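Local coordinates for Lmo0305 protein (Listeria monocytogenes, PDB 3PJ0) that belongs to the beta-eliminating lyase family of pyridoxal-phosphate proteins, with an aminotransferase-like fold and a covalently held pyridoxal phosphate, at residues P155-L160 with Y188-E193; T3-T8 with I306-Q311; V25-E30 with D250-K255. All coordinates share one frame; numbering follows the deposited sequence.

Contact 1 (P155-L160 with Y188-E193); sequences PAFEEL and YQKSAE
Tyr188 is gripped by the turn that starts helix 157-170 through one hydrogen bond and one aromatic contact. The polar part is the bond from Tyr188 OH to Pro155 O, 2.7 Å long; the carbonyl oxygen lies in the plane of the tyrosine ring at its edge, while the hydroxyl stands 17° out of the carbonyl plane. The proline ring flanks this bond, its CD 3.7 Å from Tyr188 OH.

The aromatic part is a T-shaped (edge-to-face) pair. Phe157 turns its edge to Tyr188 and sets CD1 over the middle of the tyrosine ring, with centroids 5.2 Å apart and planes at 77°. Its CG, anti to the backbone N (chi1 -165°), directs the phenyl ring toward that face.

An aliphatic contact completes the set. Lys190 bends at chi2 and lays its chain over one face of Phe157, a CH-pi contact with CG 4.0 Å from the ring centroid, and its CE comes within 3.8 Å of Phe157 CD2.

Ile195 of helix 192-196 packs against Phe157, Tyr188 and Lys190, and Leu198 beyond it touches Phe157. Helix 157-170 is the crossover of a beta-alpha-beta unit, leading from strand 140-144 to the adjacent parallel strand 173-178 of the seven-stranded mixed sheet. The contact joins its N-terminal turn to the end of helix 185-188 and the link into helix 192-196, which lie between strands 173-178 and 201-205.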
loop_
_atom_site.group_PDB
_atom_site.type_symbol
_atom_site.label_atom_id
_atom_site.label_comp_id
_atom_site.label_asym_id
_atom_site.label_seq_id
_atom_site.Cartn_x
_atom_site.Cartn_y
_atom_site.Cartn_z
ATOM N N PRO A 155 12.824 28.198 -5.314
ATOM C CA PRO A 155 13.440 29.390 -4.785
ATOM C C PRO A 155 14.971 29.259 -4.863
ATOM O O PRO A 155 15.527 28.141 -4.901
ATOM C CB PRO A 155 13.004 29.382 -3.326
ATOM C CG PRO A 155 12.898 27.932 -2.988
ATOM C CD PRO A 155 12.305 27.325 -4.251
ATOM N N ALA A 156 15.656 30.389 -4.893
ATOM C CA ALA A 156 17.109 30.359 -4.760
ATOM C C ALA A 156 17.445 29.553 -3.485
ATOM O O ALA A 156 16.691 29.585 -2.502
ATOM C CB ALA A 156 17.637 31.772 -4.644
ATOM N N PHE A 157 18.571 28.841 -3.497
ATOM C CA PHE A 157 18.933 28.039 -2.331
ATOM C C PHE A 157 19.058 28.907 -1.069
ATOM O O PHE A 157 18.581 28.534 -0.011
ATOM C CB PHE A 157 20.205 27.201 -2.564
ATOM C CG PHE A 157 20.388 26.114 -1.524
ATOM C CD1 PHE A 157 19.675 24.929 -1.618
ATOM C CD2 PHE A 157 21.222 26.305 -0.427
ATOM C CE1 PHE A 157 19.812 23.934 -0.648
ATOM C CE2 PHE A 157 21.362 25.305 0.548
ATOM C CZ PHE A 157 20.649 24.138 0.439
ATOM N N GLU A 158 19.636 30.093 -1.205
ATOM C CA GLU A 158 19.800 31.003 -0.061
ATOM C C GLU A 158 18.467 31.373 0.589
ATOM O O GLU A 158 18.400 31.661 1.781
ATOM C CB GLU A 158 20.568 32.263 -0.461
ATOM C CG GLU A 158 22.016 31.994 -0.877
ATOM C CD GLU A 158 22.149 31.375 -2.265
ATOM O OE1 GLU A 158 21.151 31.364 -3.019
ATOM O OE2 GLU A 158 23.240 30.882 -2.589
ATOM N N GLU A 159 17.391 31.388 -0.196
ATOM C CA GLU A 159 16.080 31.700 0.349
ATOM C C GLU A 159 15.510 30.507 1.130
ATOM O O GLU A 159 14.748 30.673 2.094
ATOM C CB GLU A 159 15.141 32.172 -0.765
ATOM C CG GLU A 159 15.588 33.471 -1.438
ATOM C CD GLU A 159 15.628 34.708 -0.512
ATOM O OE1 GLU A 159 15.073 34.671 0.607
ATOM O OE2 GLU A 159 16.193 35.740 -0.942
ATOM N N LEU A 160 15.866 29.293 0.714
ATOM C CA LEU A 160 15.456 28.097 1.435
ATOM C C LEU A 160 16.202 28.101 2.772
ATOM O O LEU A 160 15.626 27.810 3.797
ATOM C CB LEU A 160 15.770 26.868 0.565
ATOM C CG LEU A 160 15.234 25.492 0.939
ATOM C CD1 LEU A 160 13.715 25.511 1.057
ATOM C CD2 LEU A 160 15.681 24.497 -0.125
ATOM N N TYR A 188 20.667 23.006 -8.159
ATOM C CA TYR A 188 21.175 23.573 -6.921
ATOM C C TYR A 188 22.678 23.363 -6.701
ATOM O O TYR A 188 23.285 24.100 -5.953
ATOM C CB TYR A 188 20.403 23.050 -5.716
ATOM C CG TYR A 188 19.102 23.739 -5.382
ATOM C CD1 TYR A 188 18.926 25.117 -5.549
ATOM C CD2 TYR A 188 18.085 23.030 -4.770
ATOM C CE1 TYR A 188 17.717 25.752 -5.164
ATOM C CE2 TYR A 188 16.888 23.649 -4.362
ATOM C CZ TYR A 188 16.717 25.004 -4.546
ATOM O OH TYR A 188 15.510 25.574 -4.137
ATOM N N GLN A 189 23.272 22.381 -7.361
ATOM C CA GLN A 189 24.680 22.043 -7.128
ATOM C C GLN A 189 24.885 21.736 -5.606
ATOM O O GLN A 189 25.878 22.122 -4.965
ATOM C CB GLN A 189 25.617 23.087 -7.736
ATOM C CG GLN A 189 25.638 22.986 -9.270
ATOM C CD GLN A 189 26.279 21.693 -9.737
ATOM O OE1 GLN A 189 27.470 21.470 -9.481
ATOM N NE2 GLN A 189 25.499 20.812 -10.398
ATOM N N LYS A 190 23.883 21.037 -5.066
ATOM C CA LYS A 190 23.832 20.570 -3.665
ATOM C C LYS A 190 23.488 19.093 -3.661
ATOM O O LYS A 190 22.717 18.639 -4.497
ATOM C CB LYS A 190 22.757 21.325 -2.859
ATOM C CG LYS A 190 23.015 22.831 -2.723
ATOM C CD LYS A 190 24.087 23.177 -1.709
ATOM C CE LYS A 190 24.413 24.645 -1.738
ATOM N NZ LYS A 190 25.245 25.070 -0.569
ATOM N N SER A 191 24.033 18.325 -2.721
ATOM C CA SER A 191 23.647 16.916 -2.615
ATOM C C SER A 191 22.257 16.798 -1.973
ATOM O O SER A 191 21.780 17.734 -1.333
ATOM C CB SER A 191 24.604 16.150 -1.729
ATOM O OG SER A 191 24.575 16.689 -0.427
ATOM N N ALA A 192 21.656 15.616 -2.094
ATOM C CA ALA A 192 20.387 15.328 -1.446
ATOM C C ALA A 192 20.508 15.607 0.048
ATOM O O ALA A 192 19.601 16.198 0.632
ATOM C CB ALA A 192 19.969 13.900 -1.698
ATOM N N GLU A 193 21.619 15.191 0.654
ATOM C CA GLU A 193 21.881 15.416 2.078
ATOM C C GLU A 193 21.888 16.901 2.423
ATOM O O GLU A 193 21.299 17.322 3.420
ATOM C CB GLU A 193 23.208 14.763 2.496
ATOM C CG GLU A 193 23.593 15.021 3.928
ATOM C CD GLU A 193 24.797 14.201 4.403
ATOM O OE1 GLU A 193 25.476 13.560 3.579
ATOM O OE2 GLU A 193 25.057 14.215 5.622
#

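Contact 2 (T3-T8 with I306-Q311); sequences TNTLKT and ILTKIQ
Leu6 meets three residues of helix 300-314 through one methyl. Its CD1 lies 3.8 Å from Leu307 CB and equally close to Gln311 NE2, the side chains of Leu6 and Gln311 crossing at about a right angle. The same methyl is 3.8 Å from Thr308 OG1, an oxygen that also rests 3.6 Å from Leu6 CA, where the backbones come nearest. Leu6 has CG anti to the backbone N (chi1 -176°), which carries its branched end toward the other helix although its CB points along the side of the interface. Beside it Thr5 and Thr308 meet methyl to methyl, CG2 to CG2 at 3.6 Å.

Further partners hold the polar ends. Thr308 OG1 bonds to Gly304 O and Thr5 OG1 to Gly1 O, each in its own helix. Gln311 is fixed at both ends of its amide, OE1 receiving the backbone N of Ile318 and of Ser319 and NE2 bonding to Ser9 OG. Leu322 packs on both Leu6 and Leu307.

The axes of segments 3-8 and 306-311 approach to 9.1 Å at 25°, running in nearly the same direction; the short strands 15-16 and 316-317 that follow the two helices pair in parallel. Between the segments the chemistry is van der Waals packing: Thr308 OG1 and Gln311 NE2 lie against Leu6 but find their hydrogen-bond partners outside the two segments, and just beyond them the Gln311-Ser9 bond ties the helices.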
loop_
_atom_site.group_PDB
_atom_site.type_symbol
_atom_site.label_atom_id
_atom_site.label_comp_id
_atom_site.label_asym_id
_atom_site.label_seq_id
_atom_site.Cartn_x
_atom_site.Cartn_y
_atom_site.Cartn_z
ATOM N N THR A 3 -9.994 16.095 -27.701
ATOM C CA THR A 3 -9.497 15.303 -26.585
ATOM C C THR A 3 -9.129 13.860 -26.960
ATOM O O THR A 3 -7.998 13.422 -26.712
ATOM C CB THR A 3 -10.539 15.278 -25.431
ATOM O OG1 THR A 3 -10.772 16.619 -24.987
ATOM C CG2 THR A 3 -10.044 14.423 -24.251
ATOM N N ASN A 4 -10.077 13.140 -27.562
ATOM C CA ASN A 4 -9.853 11.737 -27.901
ATOM C C ASN A 4 -8.900 11.548 -29.096
ATOM O O ASN A 4 -8.124 10.599 -29.131
ATOM C CB ASN A 4 -11.180 11.009 -28.148
ATOM C CG ASN A 4 -11.073 9.525 -27.871
ATOM O OD1 ASN A 4 -10.646 9.124 -26.785
ATOM N ND2 ASN A 4 -11.468 8.715 -28.819
ATOM N N THR A 5 -8.978 12.453 -30.065
ATOM C CA THR A 5 -8.102 12.416 -31.240
ATOM C C THR A 5 -6.632 12.608 -30.797
ATOM O O THR A 5 -5.735 11.866 -31.244
ATOM C CB THR A 5 -8.478 13.498 -32.273
ATOM O OG1 THR A 5 -9.845 13.337 -32.703
ATOM C CG2 THR A 5 -7.544 13.422 -33.502
ATOM N N LEU A 6 -6.394 13.580 -29.911
ATOM C CA LEU A 6 -5.038 13.832 -29.377
ATOM C C LEU A 6 -4.534 12.638 -28.583
ATOM O O LEU A 6 -3.394 12.213 -28.740
ATOM C CB LEU A 6 -5.017 15.082 -28.487
ATOM C CG LEU A 6 -3.645 15.509 -27.933
ATOM C CD1 LEU A 6 -2.679 15.886 -29.048
ATOM C CD2 LEU A 6 -3.778 16.663 -26.966
ATOM N N LYS A 7 -5.390 12.107 -27.709
ATOM C CA LYS A 7 -5.053 10.936 -26.877
ATOM C C LYS A 7 -4.615 9.762 -27.761
ATOM O O LYS A 7 -3.588 9.133 -27.517
ATOM C CB LYS A 7 -6.288 10.518 -26.056
ATOM C CG LYS A 7 -6.118 9.247 -25.225
ATOM C CD LYS A 7 -7.449 8.453 -25.068
ATOM C CE LYS A 7 -7.832 7.732 -26.396
ATOM N NZ LYS A 7 -9.082 6.916 -26.374
ATOM N N THR A 8 -5.412 9.478 -28.784
ATOM C CA THR A 8 -5.154 8.371 -29.705
ATOM C C THR A 8 -3.874 8.589 -30.488
ATOM O O THR A 8 -3.065 7.673 -30.624
ATOM C CB THR A 8 -6.355 8.162 -30.674
ATOM O OG1 THR A 8 -7.485 7.708 -29.910
ATOM C CG2 THR A 8 -6.034 7.147 -31.765
ATOM N N ILE A 306 -3.126 20.742 -34.099
ATOM C CA ILE A 306 -1.737 20.900 -34.542
ATOM C C ILE A 306 -0.863 19.762 -33.987
ATOM O O ILE A 306 -0.144 19.106 -34.726
ATOM C CB ILE A 306 -1.179 22.278 -34.108
ATOM C CG1 ILE A 306 -1.895 23.387 -34.910
ATOM C CG2 ILE A 306 0.329 22.334 -34.317
ATOM C CD1 ILE A 306 -1.587 24.831 -34.438
ATOM N N LEU A 307 -0.962 19.501 -32.700
ATOM C CA LEU A 307 -0.144 18.459 -32.089
ATOM C C LEU A 307 -0.474 17.079 -32.679
ATOM O O LEU A 307 0.413 16.276 -32.912
ATOM C CB LEU A 307 -0.289 18.460 -30.568
ATOM C CG LEU A 307 0.195 19.689 -29.779
ATOM C CD1 LEU A 307 0.127 19.395 -28.276
ATOM C CD2 LEU A 307 1.628 20.145 -30.177
ATOM N N THR A 308 -1.751 16.813 -32.950
ATOM C CA THR A 308 -2.149 15.546 -33.577
ATOM C C THR A 308 -1.493 15.368 -34.935
ATOM O O THR A 308 -0.940 14.304 -35.232
ATOM C CB THR A 308 -3.689 15.488 -33.747
ATOM O OG1 THR A 308 -4.285 15.537 -32.452
ATOM C CG2 THR A 308 -4.152 14.214 -34.466
ATOM N N LYS A 309 -1.533 16.411 -35.761
ATOM C CA LYS A 309 -0.960 16.325 -37.090
ATOM C C LYS A 309 0.535 16.071 -36.985
ATOM O O LYS A 309 1.068 15.226 -37.709
ATOM C CB LYS A 309 -1.218 17.615 -37.880
ATOM C CG LYS A 309 -0.485 17.691 -39.214
ATOM C CD LYS A 309 -0.844 18.943 -40.006
ATOM C CE LYS A 309 -0.042 19.026 -41.302
ATOM N NZ LYS A 309 -0.305 20.294 -42.027
ATOM N N ILE A 310 1.198 16.765 -36.056
ATOM C CA ILE A 310 2.647 16.652 -35.918
ATOM C C ILE A 310 3.059 15.282 -35.398
ATOM O O ILE A 310 4.026 14.714 -35.889
ATOM C CB ILE A 310 3.226 17.749 -35.013
ATOM C CG1 ILE A 310 3.062 19.122 -35.666
ATOM C CG2 ILE A 310 4.709 17.498 -34.767
ATOM C CD1 ILE A 310 3.534 20.273 -34.745
ATOM N N GLN A 311 2.354 14.784 -34.388
ATOM C CA GLN A 311 2.629 13.458 -33.826
ATOM C C GLN A 311 2.461 12.357 -34.885
ATOM O O GLN A 311 3.281 11.441 -34.999
ATOM C CB GLN A 311 1.732 13.204 -32.616
ATOM C CG GLN A 311 2.099 14.109 -31.398
ATOM C CD GLN A 311 1.145 14.000 -30.209
ATOM O OE1 GLN A 311 1.508 14.368 -29.095
ATOM N NE2 GLN A 311 -0.074 13.505 -30.440
#

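Contact 3 (V25-E30 with D250-K255); sequences VGVLTE and DYYFEK
Tyr251 and Tyr252 reach from one helix to different parts of the other, Tyr251 to the carboxylate of Glu30 and Tyr252 to the backbone of Val27. Glu30 is extended, with CG anti to the backbone N (chi1 176°), and its side chain runs across the end of Tyr251 at about a right angle. The carboxylate plane stands 83° from the tyrosine ring, yet OE2 itself lies in the ring plane at its edge, where it accepts a hydrogen bond from Tyr251 OH. At 2.5 Å between Tyr251 OH and Glu30 OE2 this bond is very short, and its exact length is doubtful. The backbone O of Glu30 lies over one face of the ring, toward its rim.

Tyr252 comes in edge first. Its OH donates 2.6 Å to Val27 O, in the carbonyl plane and on a lone pair, with a C=O...donor angle of 118°; Val27 CG1 packs alongside, 3.5 Å from Tyr252 CE2. The neighbouring Tyr251 places CD2 over the centre of the Tyr252 ring. A water donates to Tyr252 OH at 2.9 Å and more weakly to Glu30 OE1, tying the two groups together indirectly.

Lys255, bent at its last torsion, brings NZ to 3.8 Å from Glu30 OE2, a long salt bridge.

Ala31 touches both tyrosines, and Ile213 packs on Val27. On other sides of helix 25-31, Thr29 bonds to Asp37 of the second subunit and Leu28 packs on Tyr243 of that subunit, so the helix lies between helix 243-256 of its own chain and the dimer partner.

Two phenols thus divide their bonding between a backbone carbonyl and a carboxylate; the Tyr251 hydroxyl and, more weakly, the Lys255 ammonium could stabilise a charged Glu30.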
loop_
_atom_site.group_PDB
_atom_site.type_symbol
_atom_site.label_atom_id
_atom_site.label_comp_id
_atom_site.label_asym_id
_atom_site.label_seq_id
_atom_site.Cartn_x
_atom_site.Cartn_y
_atom_site.Cartn_z
ATOM N N VAL A 25 4.283 -4.574 -17.229
ATOM C CA VAL A 25 4.830 -5.599 -16.311
ATOM C C VAL A 25 6.345 -5.827 -16.453
ATOM O O VAL A 25 7.038 -6.111 -15.466
ATOM C CB VAL A 25 4.013 -6.911 -16.432
ATOM C CG1 VAL A 25 4.683 -8.060 -15.740
ATOM C CG2 VAL A 25 2.578 -6.668 -15.919
ATOM N N GLY A 26 6.843 -5.640 -17.670
ATOM C CA GLY A 26 8.294 -5.688 -17.978
ATOM C C GLY A 26 9.155 -4.786 -17.099
ATOM O O GLY A 26 10.331 -5.062 -16.880
ATOM N N VAL A 27 8.575 -3.713 -16.556
ATOM C CA VAL A 27 9.324 -2.834 -15.667
ATOM C C VAL A 27 9.721 -3.628 -14.406
ATOM O O VAL A 27 10.849 -3.531 -13.897
ATOM C CB VAL A 27 8.497 -1.609 -15.288
ATOM C CG1 VAL A 27 9.218 -0.756 -14.198
ATOM C CG2 VAL A 27 8.157 -0.757 -16.558
ATOM N N LEU A 28 8.792 -4.440 -13.917
ATOM C CA LEU A 28 9.032 -5.286 -12.736
ATOM C C LEU A 28 9.944 -6.475 -13.061
ATOM O O LEU A 28 10.887 -6.774 -12.327
ATOM C CB LEU A 28 7.688 -5.782 -12.165
ATOM C CG LEU A 28 7.743 -6.687 -10.901
ATOM C CD1 LEU A 28 8.595 -6.071 -9.776
ATOM C CD2 LEU A 28 6.356 -7.029 -10.432
ATOM N N THR A 29 9.660 -7.179 -14.147
ATOM C CA THR A 29 10.474 -8.361 -14.490
ATOM C C THR A 29 11.943 -7.941 -14.717
ATOM O O THR A 29 12.860 -8.641 -14.268
ATOM C CB THR A 29 9.895 -9.173 -15.676
ATOM O OG1 THR A 29 9.904 -8.382 -16.852
ATOM C CG2 THR A 29 8.462 -9.674 -15.381
ATOM N N GLU A 30 12.170 -6.780 -15.332
ATOM C CA GLU A 30 13.560 -6.289 -15.505
ATOM C C GLU A 30 14.238 -6.099 -14.141
ATOM O O GLU A 30 15.404 -6.499 -13.940
ATOM C CB GLU A 30 13.664 -4.986 -16.343
ATOM C CG GLU A 30 15.138 -4.445 -16.405
ATOM C CD GLU A 30 15.314 -3.147 -17.194
ATOM O OE1 GLU A 30 14.476 -2.866 -18.086
ATOM O OE2 GLU A 30 16.310 -2.419 -16.938
ATOM N N ASP A 250 14.766 0.217 -5.558
ATOM C CA ASP A 250 16.252 0.169 -5.487
ATOM C C ASP A 250 16.880 -0.028 -6.882
ATOM O O ASP A 250 17.848 0.649 -7.243
ATOM C CB ASP A 250 16.678 -0.913 -4.514
ATOM C CG ASP A 250 18.072 -0.684 -3.950
ATOM O OD1 ASP A 250 18.596 0.453 -4.019
ATOM O OD2 ASP A 250 18.645 -1.664 -3.437
ATOM N N TYR A 251 16.291 -0.898 -7.690
ATOM C CA TYR A 251 16.808 -1.149 -9.046
ATOM C C TYR A 251 16.824 0.121 -9.886
ATOM O O TYR A 251 17.862 0.474 -10.459
ATOM C CB TYR A 251 15.980 -2.258 -9.773
ATOM C CG TYR A 251 16.423 -2.488 -11.180
ATOM C CD1 TYR A 251 17.560 -3.276 -11.457
ATOM C CD2 TYR A 251 15.724 -1.943 -12.260
ATOM C CE1 TYR A 251 17.980 -3.497 -12.748
ATOM C CE2 TYR A 251 16.152 -2.153 -13.540
ATOM C CZ TYR A 251 17.294 -2.935 -13.780
ATOM O OH TYR A 251 17.747 -3.143 -15.064
ATOM N N TYR A 252 15.664 0.776 -9.996
ATOM C CA TYR A 252 15.529 1.982 -10.830
ATOM C C TYR A 252 16.273 3.159 -10.226
ATOM O O TYR A 252 16.807 4.016 -10.977
ATOM C CB TYR A 252 14.050 2.276 -11.154
ATOM C CG TYR A 252 13.551 1.223 -12.102
ATOM C CD1 TYR A 252 14.030 1.194 -13.402
ATOM C CD2 TYR A 252 12.700 0.203 -11.699
ATOM C CE1 TYR A 252 13.632 0.248 -14.276
ATOM C CE2 TYR A 252 12.287 -0.789 -12.595
ATOM C CZ TYR A 252 12.790 -0.770 -13.877
ATOM O OH TYR A 252 12.472 -1.708 -14.832
ATOM N N PHE A 253 16.385 3.196 -8.885
ATOM C CA PHE A 253 17.225 4.250 -8.274
ATOM C C PHE A 253 18.679 4.115 -8.779
ATOM O O PHE A 253 19.301 5.085 -9.232
ATOM C CB PHE A 253 17.182 4.170 -6.740
ATOM C CG PHE A 253 17.966 5.225 -6.069
ATOM C CD1 PHE A 253 17.420 6.458 -5.835
ATOM C CD2 PHE A 253 19.272 4.996 -5.686
ATOM C CE1 PHE A 253 18.199 7.492 -5.233
ATOM C CE2 PHE A 253 20.047 6.015 -5.061
ATOM C CZ PHE A 253 19.479 7.254 -4.839
ATOM N N GLU A 254 19.227 2.898 -8.747
ATOM C CA GLU A 254 20.619 2.727 -9.161
ATOM C C GLU A 254 20.781 2.928 -10.664
ATOM O O GLU A 254 21.794 3.467 -11.123
ATOM C CB GLU A 254 21.181 1.374 -8.698
ATOM C CG GLU A 254 21.392 1.272 -7.213
ATOM C CD GLU A 254 22.472 2.229 -6.705
ATOM O OE1 GLU A 254 23.473 2.425 -7.416
ATOM O OE2 GLU A 254 22.318 2.769 -5.599
ATOM N N LYS A 255 19.756 2.539 -11.424
ATOM C CA LYS A 255 19.781 2.694 -12.865
ATOM C C LYS A 255 19.720 4.133 -13.294
ATOM O O LYS A 255 20.394 4.488 -14.230
ATOM C CB LYS A 255 18.595 1.976 -13.501
ATOM C CG LYS A 255 18.473 2.125 -15.028
ATOM C CD LYS A 255 17.190 1.392 -15.472
ATOM C CE LYS A 255 16.853 1.612 -16.909
ATOM N NZ LYS A 255 17.789 0.905 -17.865
HETATM O O HOH W 1 12.004 -0.490 -17.423
#

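Contact 2 is the most buried of the three, contact 1 is partly buried and contact 3 lies at the surface. No helix is shared among them. The chemistry follows place: contact 2, far from the chain's centre, packs methyls against each other and against the flanks of polar groups between nearly parallel helices, whereas contacts 1 and 3 each send a tyrosine hydroxyl to a backbone carbonyl, with aromatic stacking across the interface in contact 1 and a carboxylate, a lysine and water in contact 3. Contacts 1 and 2 lie on opposite sides of the chain's centre, their own centres 39 Å apart. Contact 3 alone adjoins the second subunit. Along the chain, contact 1 is nested within contact 3, and contact 3 within contact 2.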